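Pentacotripeptide-repeat region of PRORP domain-containing protein (Brachypodium distachyon, PDB 4ME2) is a helix-turn-helix pentatricopeptide repeat protein of the chloroplast that probably binds RNA in a sequence-specific manner, including group II intron RNA. Local coordinates at residues D63-P66 with P67-T70. Residues are numbered along the deposited sequence; the frame is centred on the assembly and turned at random.
Sequences DRSP and PAAT
Ser65 and Ala69 start the helical hydrogen bonding at the head of helix 66-77: the amide N of Ala69 donates to Ser65 O at 2.8 Å, an almost straight bond of 171°, and Thr70 N repeats the i to i+4 step onto Pro66 O. Thr70 uses that same carbonyl twice. With OG1 beside its own backbone N (chi1 -62°), the hydroxyl turns back and donates to Pro66 O at 2.7 Å, meeting the oxygen from above the carbonyl plane. Ser65 sits at the N-cap position, but its side chain faces the preceding loop instead of capping the helix. Asp63 OD1 takes two hydrogen bonds there, from Ser65 OG at 2.8 Å and from Ser65 N at 3.1 Å, both arriving from one face of the carboxylate; the bond from Ser65 N closes an Asx turn. Without the hydroxyl, as with an alanine here, Asp63 OD1 is likely to keep only the backbone bond, its carboxylate freer to turn. The methyl of Ala68 packs against Asp63, with CB 3.6 Å from Asp63 CG and 3.3 Å from Asp63 O. Pro66 and Pro67, both suited to the first turn, where no amide hydrogen is needed, lie side by side as chain neighbours, pointing the same way. The junction lies at the surface of this helix-turn-helix repeat fold, where the loop after helix 47-59 enters helix 66-77. Arg64 NE hydrogen-bonds Thr60 OG1, just past helix 47-59, and its NH2 the carbonyl O of Lys57 on that helix; its side chain also touches Ser99 and Leu100 of helix 98-109.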
ATOM      1  N   ASP A  63       1.785  14.770  19.360  1.00 28.74           N
ATOM      2  CA  ASP A  63       2.732  14.494  18.287  1.00 29.35           C
ATOM      3  C   ASP A  63       2.314  13.222  17.573  1.00 29.55           C
ATOM      4  O   ASP A  63       2.460  12.126  18.115  1.00 30.25           O
ATOM      5  CB  ASP A  63       4.149  14.355  18.863  1.00 30.49           C
ATOM      6  CG  ASP A  63       5.223  14.246  17.788  1.00 31.29           C
ATOM      7  OD1 ASP A  63       4.890  14.277  16.584  1.00 31.68           O
ATOM      8  OD2 ASP A  63       6.415  14.128  18.155  1.00 32.38           O
ATOM      9  N   ARG A  64       1.784  13.382  16.365  1.00 28.92           N
ATOM     10  CA  ARG A  64       1.392  12.249  15.528  1.00 29.68           C
ATOM     11  C   ARG A  64       2.340  12.023  14.343  1.00 29.91           C
ATOM     12  O   ARG A  64       1.996  11.322  13.387  1.00 31.20           O
ATOM     13  CB  ARG A  64      -0.075  12.385  15.077  1.00 28.50           C
ATOM     14  CG  ARG A  64      -1.029  11.506  15.879  1.00 29.25           C
ATOM     15  CD  ARG A  64      -2.425  12.090  16.059  1.00 29.25           C
ATOM     16  NE  ARG A  64      -3.059  11.621  17.299  1.00 27.84           N
ATOM     17  CZ  ARG A  64      -4.281  11.955  17.711  1.00 29.12           C
ATOM     18  NH1 ARG A  64      -5.045  12.758  16.981  1.00 30.95           N
ATOM     19  NH2 ARG A  64      -4.747  11.483  18.864  1.00 29.13           N
ATOM     20  N   SER A  65       3.542  12.598  14.418  1.00 30.09           N
ATOM     21  CA  SER A  65       4.580  12.369  13.401  1.00 29.77           C
ATOM     22  C   SER A  65       5.058  10.907  13.395  1.00 30.02           C
ATOM     23  O   SER A  65       4.976  10.216  14.415  1.00 29.06           O
ATOM     24  CB  SER A  65       5.767  13.305  13.614  1.00 30.43           C
ATOM     25  OG  SER A  65       6.540  12.887  14.723  1.00 30.30           O
ATOM     26  N   PRO A  66       5.576  10.437  12.247  1.00 29.59           N
ATOM     27  CA  PRO A  66       5.856   9.006  12.111  1.00 29.33           C
ATOM     28  C   PRO A  66       6.655   8.375  13.267  1.00 28.96           C
ATOM     29  O   PRO A  66       6.239   7.336  13.776  1.00 28.16           O
ATOM     30  CB  PRO A  66       6.593   8.921  10.772  1.00 29.73           C
ATOM     31  CG  PRO A  66       6.038  10.066   9.993  1.00 29.18           C
ATOM     32  CD  PRO A  66       5.857  11.167  10.994  1.00 29.72           C
ATOM     33  N   PRO A  67       7.766   9.001  13.710  1.00 29.27           N
ATOM     34  CA  PRO A  67       8.464   8.358  14.833  1.00 28.87           C
ATOM     35  C   PRO A  67       7.592   8.200  16.092  1.00 28.46           C
ATOM     36  O   PRO A  67       7.623   7.143  16.737  1.00 28.18           O
ATOM     37  CB  PRO A  67       9.638   9.305  15.106  1.00 29.27           C
ATOM     38  CG  PRO A  67       9.848  10.037  13.824  1.00 29.51           C
ATOM     39  CD  PRO A  67       8.476  10.208  13.243  1.00 29.59           C
ATOM     40  N   ALA A  68       6.825   9.238  16.426  1.00 28.19           N
ATOM     41  CA  ALA A  68       5.949   9.218  17.597  1.00 27.23           C
ATOM     42  C   ALA A  68       4.806   8.217  17.424  1.00 26.76           C
ATOM     43  O   ALA A  68       4.490   7.469  18.354  1.00 27.13           O
ATOM     44  CB  ALA A  68       5.405  10.610  17.880  1.00 28.21           C
ATOM     45  N   ALA A  69       4.203   8.203  16.238  1.00 25.81           N
ATOM     46  CA  ALA A  69       3.108   7.277  15.959  1.00 25.59           C
ATOM     47  C   ALA A  69       3.603   5.840  15.894  1.00 25.28           C
ATOM     48  O   ALA A  69       2.873   4.929  16.272  1.00 23.77           O
ATOM     49  CB  ALA A  69       2.387   7.649  14.675  1.00 25.01           C
ATOM     50  N   THR A  70       4.833   5.644  15.420  1.00 25.72           N
ATOM     51  CA  THR A  70       5.431   4.307  15.352  1.00 25.83           C
ATOM     52  C   THR A  70       5.668   3.735  16.750  1.00 25.87           C
ATOM     53  O   THR A  70       5.288   2.599  17.041  1.00 26.36           O
ATOM     54  CB  THR A  70       6.747   4.307  14.545  1.00 26.10           C
ATOM     55  OG1 THR A  70       6.479   4.715  13.198  1.00 26.28           O
ATOM     56  CG2 THR A  70       7.372   2.919  14.529  1.00 27.35           C
TER